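Local coordinates for protein Exo-1,5-alpha-l-arabinofuranobiosidase (Gibberella zeae, PDB 2YDT) that probably releases arabinobiose from the ends of 1,5-linked alpha-L-arabinan, working as a six-bladed beta-propeller glycoside hydrolase, at residues Ile264-Asn267 against Asp268-Pro272; Pro320-Tyr323 against Thr324-Leu327; Gly98-Pro101 against Lys102-Leu106; Ser250-Pro253 against Gln254-Leu257; Ser111-Ser114 against Asp115-Thr119. One frame throughout, in Å; residues are numbered along the deposited sequence. Where two conformers were deposited one is given.

Interaction 1 (Ile264-Asn267 against Asp268-Pro272); sequences IVSN and DGTTP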
loop_
_atom_site.group_PDB
_atom_site.type_symbol
_atom_site.label_atom_id
_atom_site.label_comp_id
_atom_site.label_asym_id
_atom_site.label_seq_id
_atom_site.Cartn_x
_atom_site.Cartn_y
_atom_site.Cartn_z
ATOM N N ILE A 264 -2.151 16.998 4.465
ATOM C CA ILE A 264 -0.913 17.344 3.782
ATOM C C ILE A 264 -1.196 18.474 2.817
ATOM O O ILE A 264 -2.000 18.336 1.914
ATOM C CB ILE A 264 -0.276 16.190 2.969
ATOM C CG1 ILE A 264 0.141 15.082 3.898
ATOM C CG2 ILE A 264 0.976 16.722 2.184
ATOM C CD1 ILE A 264 0.903 13.893 3.206
ATOM N N VAL A 265 -0.529 19.614 3.027
ATOM C CA VAL A 265 -0.597 20.762 2.101
ATOM C C VAL A 265 0.842 21.216 1.917
ATOM O O VAL A 265 1.518 21.495 2.904
ATOM C CB VAL A 265 -1.459 21.912 2.674
ATOM C CG1 VAL A 265 -1.545 23.104 1.674
ATOM C CG2 VAL A 265 -2.892 21.470 3.010
ATOM N N SER A 266 1.352 21.252 0.678
ATOM C CA SER A 266 2.752 21.658 0.471
ATOM C C SER A 266 2.848 23.191 0.578
ATOM O O SER A 266 1.818 23.863 0.602
ATOM C CB SER A 266 3.328 21.162 -0.869
ATOM O OG SER A 266 2.643 21.702 -1.972
ATOM N N ASN A 267 4.087 23.676 0.621
ATOM C CA ASN A 267 4.382 25.120 0.805
ATOM C C ASN A 267 3.722 26.004 -0.274
ATOM O O ASN A 267 3.309 27.145 0.015
ATOM C CB ASN A 267 5.900 25.356 0.886
ATOM C CG ASN A 267 6.618 24.943 -0.378
ATOM O OD1 ASN A 267 6.613 23.771 -0.747
ATOM N ND2 ASN A 267 7.248 25.921 -1.068
ATOM N N ASP A 268 3.552 25.494 -1.500
ATOM C CA ASP A 268 2.851 26.258 -2.556
ATOM C C ASP A 268 1.325 26.124 -2.561
ATOM O O ASP A 268 0.646 26.637 -3.455
ATOM C CB ASP A 268 3.454 25.962 -3.938
ATOM C CG ASP A 268 2.959 24.659 -4.546
ATOM O OD1 ASP A 268 2.330 23.871 -3.814
ATOM O OD2 ASP A 268 3.177 24.460 -5.760
ATOM N N GLY A 269 0.777 25.395 -1.580
ATOM C CA GLY A 269 -0.660 25.228 -1.450
ATOM C C GLY A 269 -1.247 23.958 -2.062
ATOM O O GLY A 269 -2.454 23.779 -2.041
ATOM N N THR A 270 -0.404 23.121 -2.647
ATOM C CA THR A 270 -0.876 21.891 -3.311
ATOM C C THR A 270 -1.446 20.942 -2.268
ATOM O O THR A 270 -0.824 20.744 -1.212
ATOM C CB THR A 270 0.241 21.181 -4.081
ATOM O OG1 THR A 270 0.771 22.070 -5.093
ATOM C CG2 THR A 270 -0.297 19.909 -4.785
ATOM N N THR A 271 -2.633 20.412 -2.581
ATOM C CA THR A 271 -3.408 19.524 -1.703
ATOM C C THR A 271 -3.493 18.096 -2.314
ATOM O O THR A 271 -4.421 17.785 -3.063
ATOM C CB THR A 271 -4.811 20.055 -1.487
ATOM O OG1 THR A 271 -5.476 20.230 -2.741
ATOM C CG2 THR A 271 -4.827 21.380 -0.714
ATOM N N PRO A 272 -2.509 17.246 -2.009
ATOM C CA PRO A 272 -2.546 15.877 -2.562
ATOM C C PRO A 272 -3.799 15.161 -2.106
ATOM O O PRO A 272 -4.259 15.346 -0.965
ATOM C CB PRO A 272 -1.318 15.201 -1.974
ATOM C CG PRO A 272 -0.825 16.081 -0.905
ATOM C CD PRO A 272 -1.340 17.464 -1.147
HETATM O O HOH W 1 -4.451 17.538 0.827
HETATM O O HOH W 2 5.015 23.234 -2.754
#

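Interaction 2 (Pro320-Tyr323 against Thr324-Leu327); sequences PTAY and TRSL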
loop_
_atom_site.group_PDB
_atom_site.type_symbol
_atom_site.label_atom_id
_atom_site.label_comp_id
_atom_site.label_asym_id
_atom_site.label_seq_id
_atom_site.Cartn_x
_atom_site.Cartn_y
_atom_site.Cartn_z
ATOM N N PRO A 320 4.981 8.430 -13.909
ATOM C CA PRO A 320 3.662 8.996 -14.045
ATOM C C PRO A 320 2.712 8.793 -12.851
ATOM O O PRO A 320 2.953 7.952 -11.982
ATOM C CB PRO A 320 3.120 8.289 -15.291
ATOM C CG PRO A 320 3.824 7.039 -15.355
ATOM C CD PRO A 320 5.213 7.330 -14.849
ATOM N N THR A 321 1.631 9.557 -12.857
ATOM C CA THR A 321 0.535 9.400 -11.896
ATOM C C THR A 321 -0.089 8.017 -12.033
ATOM O O THR A 321 -0.336 7.523 -13.153
ATOM C CB THR A 321 -0.510 10.445 -12.133
ATOM O OG1 THR A 321 0.098 11.746 -11.940
ATOM C CG2 THR A 321 -1.711 10.261 -11.198
ATOM N N ALA A 322 -0.328 7.383 -10.882
ATOM C CA ALA A 322 -1.002 6.090 -10.856
ATOM C C ALA A 322 -1.795 5.932 -9.557
ATOM O O ALA A 322 -1.405 6.445 -8.497
ATOM C CB ALA A 322 -0.007 4.940 -11.020
ATOM N N TYR A 323 -2.881 5.172 -9.633
ATOM C CA TYR A 323 -3.625 4.764 -8.451
ATOM C C TYR A 323 -2.750 3.973 -7.512
ATOM O O TYR A 323 -2.043 3.031 -7.924
ATOM C CB TYR A 323 -4.828 3.927 -8.875
ATOM C CG TYR A 323 -5.730 3.479 -7.746
ATOM C CD1 TYR A 323 -6.538 4.389 -7.058
ATOM C CD2 TYR A 323 -5.824 2.121 -7.396
ATOM C CE1 TYR A 323 -7.390 3.970 -6.030
ATOM C CE2 TYR A 323 -6.674 1.703 -6.374
ATOM C CZ TYR A 323 -7.468 2.631 -5.707
ATOM O OH TYR A 323 -8.327 2.220 -4.742
ATOM N N THR A 324 -2.761 4.404 -6.249
ATOM C CA THR A 324 -1.941 3.810 -5.179
ATOM C C THR A 324 -0.483 3.553 -5.621
ATOM O O THR A 324 0.153 2.551 -5.297
ATOM C CB THR A 324 -2.633 2.574 -4.488
ATOM O OG1 THR A 324 -1.969 2.288 -3.251
ATOM C CG2 THR A 324 -2.631 1.304 -5.387
ATOM N N ARG A 325 0.088 4.534 -6.311
ATOM C CA ARG A 325 1.493 4.503 -6.673
ATOM C C ARG A 325 2.308 4.311 -5.402
ATOM O O ARG A 325 2.038 4.996 -4.394
ATOM C CB ARG A 325 1.849 5.787 -7.448
ATOM C CG ARG A 325 3.164 5.710 -8.207
ATOM C CD ARG A 325 3.506 7.038 -8.918
ATOM N NE ARG A 325 3.673 8.112 -7.944
ATOM C CZ ARG A 325 4.122 9.319 -8.235
ATOM N NH1 ARG A 325 4.498 9.600 -9.475
ATOM N NH2 ARG A 325 4.170 10.260 -7.289
ATOM N N SER A 326 3.265 3.387 -5.435
ATOM C CA SER A 326 3.978 2.976 -4.237
ATOM C C SER A 326 5.424 3.383 -4.262
ATOM O O SER A 326 5.964 3.805 -5.311
ATOM C CB SER A 326 3.852 1.465 -4.015
ATOM O OG SER A 326 4.228 0.737 -5.135
ATOM N N LEU A 327 6.054 3.277 -3.094
ATOM C CA LEU A 327 7.432 3.745 -2.887
ATOM C C LEU A 327 8.267 2.728 -2.145
ATOM O O LEU A 327 7.760 1.917 -1.349
ATOM C CB LEU A 327 7.403 5.035 -2.059
ATOM C CG LEU A 327 6.600 6.224 -2.548
ATOM C CD1 LEU A 327 6.476 7.355 -1.429
ATOM C CD2 LEU A 327 7.204 6.806 -3.830
#

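Interaction 3 (Gly98-Pro101 against Lys102-Leu106); sequences GKYP and KGTVL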
loop_
_atom_site.group_PDB
_atom_site.type_symbol
_atom_site.label_atom_id
_atom_site.label_comp_id
_atom_site.label_asym_id
_atom_site.label_seq_id
_atom_site.Cartn_x
_atom_site.Cartn_y
_atom_site.Cartn_z
ATOM N N GLY A 98 6.406 -17.020 15.543
ATOM C CA GLY A 98 6.154 -18.450 15.600
ATOM C C GLY A 98 7.067 -19.216 14.677
ATOM O O GLY A 98 8.306 -18.990 14.661
ATOM N N LYS A 99 6.502 -20.108 13.885
ATOM C CA LYS A 99 7.284 -20.961 12.986
ATOM C C LYS A 99 7.685 -20.318 11.653
ATOM O O LYS A 99 8.201 -21.004 10.770
ATOM C CB LYS A 99 6.529 -22.261 12.733
ATOM C CG LYS A 99 5.264 -22.116 11.911
ATOM C CD LYS A 99 4.550 -23.431 11.793
ATOM C CE LYS A 99 3.332 -23.319 10.880
ATOM N NZ LYS A 99 2.429 -24.556 11.064
ATOM N N TYR A 100 7.460 -19.018 11.518
ATOM C CA TYR A 100 7.901 -18.236 10.343
ATOM C C TYR A 100 9.083 -17.360 10.730
ATOM O O TYR A 100 8.929 -16.407 11.489
ATOM C CB TYR A 100 6.703 -17.399 9.824
ATOM C CG TYR A 100 5.524 -18.281 9.476
ATOM C CD1 TYR A 100 5.451 -18.911 8.248
ATOM C CD2 TYR A 100 4.516 -18.524 10.378
ATOM C CE1 TYR A 100 4.417 -19.766 7.934
ATOM C CE2 TYR A 100 3.462 -19.357 10.081
ATOM C CZ TYR A 100 3.414 -19.982 8.829
ATOM O OH TYR A 100 2.387 -20.845 8.487
ATOM N N PRO A 101 10.290 -17.693 10.240
ATOM C CA PRO A 101 11.477 -16.976 10.711
ATOM C C PRO A 101 11.704 -15.638 10.047
ATOM O O PRO A 101 11.080 -15.305 9.052
ATOM C CB PRO A 101 12.630 -17.906 10.309
ATOM C CG PRO A 101 12.137 -18.636 9.182
ATOM C CD PRO A 101 10.661 -18.870 9.444
ATOM N N LYS A 102 12.631 -14.888 10.615
ATOM C CA LYS A 102 13.179 -13.699 9.972
ATOM C C LYS A 102 13.518 -14.018 8.522
ATOM O O LYS A 102 14.104 -15.067 8.230
ATOM C CB LYS A 102 14.446 -13.233 10.714
ATOM C CG LYS A 102 15.028 -11.961 10.182
ATOM C CD LYS A 102 16.248 -11.514 10.999
ATOM C CE LYS A 102 16.685 -10.161 10.540
ATOM N NZ LYS A 102 17.976 -9.748 11.157
ATOM N N GLY A 103 13.106 -13.123 7.609
ATOM C CA GLY A 103 13.347 -13.271 6.203
ATOM C C GLY A 103 12.247 -13.959 5.421
ATOM O O GLY A 103 12.318 -14.020 4.212
ATOM N N THR A 104 11.248 -14.527 6.111
ATOM C CA THR A 104 10.056 -15.055 5.438
ATOM C C THR A 104 9.443 -13.865 4.711
ATOM O O THR A 104 9.357 -12.765 5.265
ATOM C CB THR A 104 9.051 -15.617 6.454
ATOM O OG1 THR A 104 9.654 -16.711 7.190
ATOM C CG2 THR A 104 7.773 -16.094 5.771
ATOM N N VAL A 105 9.001 -14.090 3.493
ATOM C CA VAL A 105 8.249 -13.100 2.725
ATOM C C VAL A 105 6.766 -13.353 2.864
ATOM O O VAL A 105 6.308 -14.471 2.671
ATOM C CB VAL A 105 8.633 -13.111 1.249
ATOM C CG1 VAL A 105 7.807 -12.002 0.469
ATOM C CG2 VAL A 105 10.129 -12.867 1.093
ATOM N N LEU A 106 6.012 -12.324 3.278
ATOM C CA LEU A 106 4.585 -12.402 3.315
ATOM C C LEU A 106 3.990 -11.673 2.090
ATOM O O LEU A 106 4.495 -10.660 1.613
ATOM C CB LEU A 106 4.028 -11.766 4.576
ATOM C CG LEU A 106 4.490 -12.319 5.917
ATOM C CD1 LEU A 106 3.698 -11.673 7.086
ATOM C CD2 LEU A 106 4.402 -13.837 5.946
#

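Interaction 4 (Ser250-Pro253 against Gln254-Leu257); sequences SKDP and QKFL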
loop_
_atom_site.group_PDB
_atom_site.type_symbol
_atom_site.label_atom_id
_atom_site.label_comp_id
_atom_site.label_asym_id
_atom_site.label_seq_id
_atom_site.Cartn_x
_atom_site.Cartn_y
_atom_site.Cartn_z
ATOM N N SER A 250 2.075 8.999 16.106
ATOM C CA SER A 250 1.940 8.281 17.375
ATOM C C SER A 250 3.200 7.506 17.733
ATOM O O SER A 250 3.808 6.878 16.892
ATOM C CB SER A 250 0.738 7.321 17.345
ATOM O OG SER A 250 0.488 6.764 18.641
ATOM N N LYS A 251 3.552 7.520 19.016
ATOM C CA LYS A 251 4.583 6.669 19.527
ATOM C C LYS A 251 4.217 5.190 19.479
ATOM O O LYS A 251 5.066 4.337 19.167
ATOM C CB LYS A 251 4.897 7.080 20.965
ATOM C CG LYS A 251 6.321 7.279 21.179
ATOM C CD LYS A 251 6.754 8.624 20.582
ATOM C CE LYS A 251 7.764 9.406 21.466
ATOM N NZ LYS A 251 8.685 10.426 20.728
ATOM N N ASP A 252 2.947 4.905 19.744
ATOM C CA ASP A 252 2.424 3.569 19.705
ATOM C C ASP A 252 1.539 3.454 18.451
ATOM O O ASP A 252 0.483 4.084 18.391
ATOM C CB ASP A 252 1.596 3.278 20.955
ATOM C CG ASP A 252 1.140 1.822 21.032
ATOM O OD1 ASP A 252 1.045 1.106 19.997
ATOM O OD2 ASP A 252 0.832 1.350 22.163
ATOM N N PRO A 253 1.979 2.658 17.443
ATOM C CA PRO A 253 1.250 2.597 16.172
ATOM C C PRO A 253 -0.037 1.748 16.249
ATOM O O PRO A 253 -0.760 1.548 15.249
ATOM C CB PRO A 253 2.308 2.032 15.223
ATOM C CG PRO A 253 3.060 1.116 16.079
ATOM C CD PRO A 253 3.193 1.817 17.397
ATOM N N GLN A 254 -0.361 1.282 17.446
ATOM C CA GLN A 254 -1.673 0.685 17.748
ATOM C C GLN A 254 -2.734 1.700 18.188
ATOM O O GLN A 254 -3.913 1.353 18.390
ATOM C CB GLN A 254 -1.541 -0.390 18.829
ATOM C CG GLN A 254 -0.619 -1.536 18.454
ATOM C CD GLN A 254 -0.276 -2.391 19.647
ATOM O OE1 GLN A 254 -0.790 -3.511 19.782
ATOM N NE2 GLN A 254 0.589 -1.867 20.538
ATOM N N LYS A 255 -2.284 2.936 18.388
ATOM C CA LYS A 255 -3.091 3.980 18.990
ATOM C C LYS A 255 -3.172 5.239 18.155
ATOM O O LYS A 255 -3.094 6.368 18.679
ATOM C CB LYS A 255 -2.518 4.320 20.372
ATOM C CG LYS A 255 -2.467 3.146 21.349
ATOM C CD LYS A 255 -2.068 3.670 22.773
ATOM C CE LYS A 255 -1.892 2.547 23.743
ATOM N NZ LYS A 255 -3.199 1.967 24.084
ATOM N N PHE A 256 -3.385 5.087 16.860
ATOM C CA PHE A 256 -3.641 6.260 16.028
ATOM C C PHE A 256 -5.023 6.892 16.261
ATOM O O PHE A 256 -5.221 8.048 15.906
ATOM C CB PHE A 256 -3.408 5.956 14.543
ATOM C CG PHE A 256 -1.947 5.694 14.191
ATOM C CD1 PHE A 256 -1.016 6.701 14.328
ATOM C CD2 PHE A 256 -1.530 4.433 13.731
ATOM C CE1 PHE A 256 0.332 6.486 13.985
ATOM C CE2 PHE A 256 -0.222 4.206 13.385
ATOM C CZ PHE A 256 0.714 5.226 13.507
ATOM N N LEU A 257 -5.979 6.150 16.812
ATOM C CA LEU A 257 -7.371 6.597 16.838
ATOM C C LEU A 257 -7.527 7.906 17.609
ATOM O O LEU A 257 -8.335 8.767 17.210
ATOM C CB LEU A 257 -8.267 5.540 17.438
ATOM C CG LEU A 257 -9.728 5.948 17.608
ATOM C CD1 LEU A 257 -10.384 6.154 16.243
ATOM C CD2 LEU A 257 -10.458 4.885 18.408
#

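Interaction 5 (Ser111-Ser114 against Asp115-Thr119); sequences SIPS and DLSET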
loop_
_atom_site.group_PDB
_atom_site.type_symbol
_atom_site.label_atom_id
_atom_site.label_comp_id
_atom_site.label_asym_id
_atom_site.label_seq_id
_atom_site.Cartn_x
_atom_site.Cartn_y
_atom_site.Cartn_z
ATOM N N SER A 111 -8.859 -12.220 -1.218
ATOM C CA SER A 111 -9.469 -13.284 -2.005
ATOM C C SER A 111 -10.951 -12.961 -2.177
ATOM O O SER A 111 -11.632 -12.645 -1.199
ATOM C CB SER A 111 -9.243 -14.630 -1.273
ATOM O OG SER A 111 -9.818 -15.698 -2.045
ATOM N N ILE A 112 -11.427 -12.997 -3.417
ATOM C CA ILE A 112 -12.731 -12.481 -3.795
ATOM C C ILE A 112 -13.240 -13.331 -4.959
ATOM O O ILE A 112 -12.530 -13.505 -5.973
ATOM C CB ILE A 112 -12.624 -11.015 -4.305
ATOM C CG1 ILE A 112 -12.017 -10.114 -3.217
ATOM C CG2 ILE A 112 -13.999 -10.439 -4.790
ATOM C CD1 ILE A 112 -11.743 -8.658 -3.698
ATOM N N PRO A 113 -14.467 -13.855 -4.850
ATOM C CA PRO A 113 -14.988 -14.574 -6.006
ATOM C C PRO A 113 -15.241 -13.647 -7.167
ATOM O O PRO A 113 -15.385 -12.452 -6.994
ATOM C CB PRO A 113 -16.310 -15.147 -5.491
ATOM C CG PRO A 113 -16.735 -14.211 -4.390
ATOM C CD PRO A 113 -15.460 -13.693 -3.782
ATOM N N SER A 114 -15.295 -14.209 -8.367
ATOM C CA SER A 114 -15.438 -13.412 -9.591
ATOM C C SER A 114 -16.642 -12.487 -9.559
ATOM O O SER A 114 -16.606 -11.402 -10.133
ATOM C CB SER A 114 -15.567 -14.311 -10.828
ATOM O OG SER A 114 -14.411 -15.103 -11.053
ATOM N N ASP A 115 -17.719 -12.932 -8.923
ATOM C CA ASP A 115 -18.914 -12.122 -8.814
ATOM C C ASP A 115 -18.866 -10.994 -7.780
ATOM O O ASP A 115 -19.856 -10.244 -7.603
ATOM C CB ASP A 115 -20.104 -13.053 -8.631
ATOM C CG ASP A 115 -20.215 -13.628 -7.255
ATOM O OD1 ASP A 115 -19.394 -13.390 -6.362
ATOM O OD2 ASP A 115 -21.192 -14.396 -7.026
ATOM N N LEU A 116 -17.707 -10.871 -7.112
ATOM C CA LEU A 116 -17.405 -9.834 -6.133
ATOM C C LEU A 116 -18.267 -9.880 -4.879
ATOM O O LEU A 116 -18.351 -8.877 -4.152
ATOM C CB LEU A 116 -17.495 -8.430 -6.764
ATOM C CG LEU A 116 -16.658 -8.166 -7.991
ATOM C CD1 LEU A 116 -16.742 -6.667 -8.386
ATOM C CD2 LEU A 116 -15.210 -8.600 -7.790
ATOM N N SER A 117 -18.871 -11.038 -4.584
ATOM C CA SER A 117 -19.862 -11.124 -3.496
ATOM C C SER A 117 -19.318 -11.105 -2.061
ATOM O O SER A 117 -20.063 -10.815 -1.086
ATOM C CB SER A 117 -20.713 -12.371 -3.738
ATOM O OG SER A 117 -19.997 -13.573 -3.689
ATOM N N GLU A 118 -18.028 -11.436 -1.895
ATOM C CA GLU A 118 -17.368 -11.454 -0.583
ATOM C C GLU A 118 -15.928 -10.960 -0.697
ATOM O O GLU A 118 -15.376 -10.910 -1.810
ATOM C CB GLU A 118 -17.366 -12.867 0.021
ATOM C CG GLU A 118 -18.758 -13.468 0.178
ATOM C CD GLU A 118 -18.738 -14.809 0.869
ATOM O OE1 GLU A 118 -18.399 -14.857 2.059
ATOM O OE2 GLU A 118 -19.076 -15.816 0.212
ATOM N N THR A 119 -15.369 -10.567 0.446
ATOM C CA THR A 119 -13.973 -10.138 0.572
ATOM C C THR A 119 -13.309 -10.884 1.711
ATOM O O THR A 119 -13.909 -11.102 2.745
ATOM C CB THR A 119 -13.870 -8.612 0.775
ATOM O OG1 THR A 119 -14.852 -8.205 1.738
ATOM C CG2 THR A 119 -14.155 -7.843 -0.520
#

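Interaction 1 (Ile264-Asn267 against Asp268-Pro272)
S266 and G269 are the ends of a type I beta turn, where the chain doubles back between two blades of the propeller. The turn lies in the loop that leaves outer strand 262-263 and leads to strand 277-281. G269 N donates to S266 O at 2.9 Å. One step further in, S266 N donates to T270 O at 2.9 Å, nearly straight (160°) and in the carbonyl plane.

The tight part is the open end of the reversal. I264 CG2 lies 3.6 Å from P272 CG, and the two side chains cross at about a right angle. P272 CD also sits 3.3 Å from I264 O. F301 and C294 touch the proline, while W312 and Y247 touch I264, and both residues are buried. V265 and T271 are looser. They run side by side on a more exposed flank, with CG2 of V265 4.2 Å from CG2 of T271.

The tip is the solvent side. N267, D268 and G269 are exposed there. A water accepts from D268 N, donates to N267 OD1 and is hydrogen-bonded to S266 OG. D268 turns its carboxylate back toward T270, with CG between its backbone N and carbonyl carbon (chi1 80°). OD2 forms a salt bridge with K314, which lies on the strand just before the manganese ligand D316. OD1 makes an Asx turn with T270. It accepts from T270 N at 3.1 Å, and from T270 OG1 at 2.7 Å on its syn side.

Interaction 2 (Pro320-Tyr323 against Thr324-Leu327)
T324, R325 and Y323 bury the most surface in this sharp bend, which brings the chain into strand 326-330. T324 CB lies over one face of the Y323 ring, and T324 CG2 is 3.9 Å from Y323 CD2. The methyl group is also close to the backbone, with CG2 of T324 3.1 Å from Y323 O. T324 takes a left-handed backbone conformation (phi 45°). The bend is closed by R325 N, which donates to A322 O at 3.3 Å from well above the carbonyl plane.

R325 extends back along the incoming chain. With chi1 (-164°) and chi2 both anti, its CD comes to 3.2 Å from P320 O. The bend at chi3 (62°) then turns the guanidinium, whose NH1 makes a weak hydrogen bond to that same oxygen. The stronger partners of the guanidinium are S298 O for NH1 and S293 OG for NE.

The Y323 ring points the other way, into the sugar site. Its hydroxyl makes a weak hydrogen bond to the imino nitrogen of the bound inhibitor. T324 OG1 is hydrogen-bonded to R32. The bend thus separates two chemistries: a buried arginine spent on structural carbonyl and hydroxyl partners, and a tyrosine delivered to the ligand.

Interaction 3 (Gly98-Pro101 against Lys102-Leu106)
P101 and T104 are the ends of a type II beta turn that leads into strand 105-111 of a propeller blade. K102 is the first corner residue. Its CB rests 3.7 Å from P101 C, and the rest of the chain extends away from the turn. G103 is the second corner, with the positive phi (93°) that this place in a type II turn calls for and glycine readily adopts. The backbone of G103 also bonds to that of L93.

T104 does most of the bonding. Its N donates to P101 O at 3.0 Å, tilted 30° from the carbonyl plane, and this closes the turn. Its CB points back at the first segment. OG1 stands beside the T104 backbone N (chi1 -61°), within reach of the same P101 oxygen. It also touches the proline ring at CD, 3.3 Å away, and lies 4.0 Å from CB of Y100. The Y100 hydroxyl is held by E134.

V105 and L106 begin the strand, pairing with S126 and Y91. At the heart of the turn, two donors of T104 share P101 O; the shorter bond is from OG1 at 2.7 Å, in the carbonyl plane and on a lone pair.

Interaction 4 (Ser250-Pro253 against Gln254-Leu257)
A type I beta turn from D252 to K255 reverses the chain just after strand 245-250, on the outer part of a propeller blade. K255 N donates to D252 O at 3.0 Å. S250 OG donates to the same oxygen at 2.7 Å, and the two donors reach it from opposite faces of the carbonyl plane. S250 OG is also bonded to K259 NZ.

The D252 carboxylate adds a second grip. Its CG is anti to the backbone N (chi1 -174°), which brings OD1 to the N-H of Q254. OD1 accepts from Q254 N at 2.9 Å, from above the carboxylate plane. It accepts again from Q254 NE2 at 3.1 Å, now on its syn lone pair and in the plane of the amide. The Q254 chain is extended to reach it, and the carboxylate and amide planes stand 39° apart. The other amide atom, OE1, is taken by K165. K255 runs past OD2 with its aliphatic part, CE lying 3.4 Å away. Its NZ remains too distant for a salt bridge.

F256 fills the inner side. Its ring atoms CD1 and CE1 meet CB of S250, and CE2 is 3.3 Å from P253 O and 3.8 Å from P253 CB. The ring also stacks with that of Y225, while Y169 OH is bonded to P253 O. An aspartate in first place, followed by proline, with its carboxylate bonded to the backbone N two residues on, is the pattern of an Asx turn superposed on a type I turn.

Interaction 5 (Ser111-Ser114 against Asp115-Thr119)
I112 and T119 lie side by side and point the same way, with I112 CD1 4.1 Å from T119 CG2. The second branch of I112 turns to a different neighbour. CG2, anti to the backbone N, faces the returning chain, 3.3 Å from E118 O and 3.7 Å from CD2 of L116. The CB of L116 points away from residues 111-114, but CD2 at the end of its side chain comes back to I112. CG2 of I112 also meets L116 CA.

P113 and D115 are set at a slant to each other. The proline ring lies against the carboxylate, with P113 CG 3.4 Å from D115 OD1. The same CG is 3.4 Å from S117 OG. At the other end of the ring, P113 CD meets E118 O.

These side chains dress the connection of a beta hairpin, which joins the neighbouring antiparallel strands 105-111 and 119-126 of one propeller blade. A type I beta turn from P113 to L116 makes the reversal, closed by L116 N donating to P113 O at 2.8 Å from above the carbonyl plane. L116 itself is left-handed (phi 64°). An Asx turn overlaps the second half of this turn, as S117 N donates to D115 OD1 at 3.0 Å.

T119 OG1 is bonded to G143 O and to V154 N. On the other strand, S111 OG bonds to G83 O. I112 also touches Y86, a residue of the arabinose pocket.

From the N terminus the order is interaction 3, interaction 5, interaction 4, interaction 1 and interaction 2. Each closes before the next opens, so none nest or cross. Interactions 3 and 5 sit before and after strand 105-111 of one blade, at centres 28 Å apart. Interaction 4 turns the chain between strands 245-250 and 262-263 of a later blade. Interaction 1 follows that blade's outer strand and leads to the next blade, which begins at strand 277-281. Interaction 2 closes the loop after strand 313-315 and enters strand 326-330, in the sheet that also holds N-terminal strand 11-17. Interactions 1 and 5 lie on opposite sides of the chain's centre.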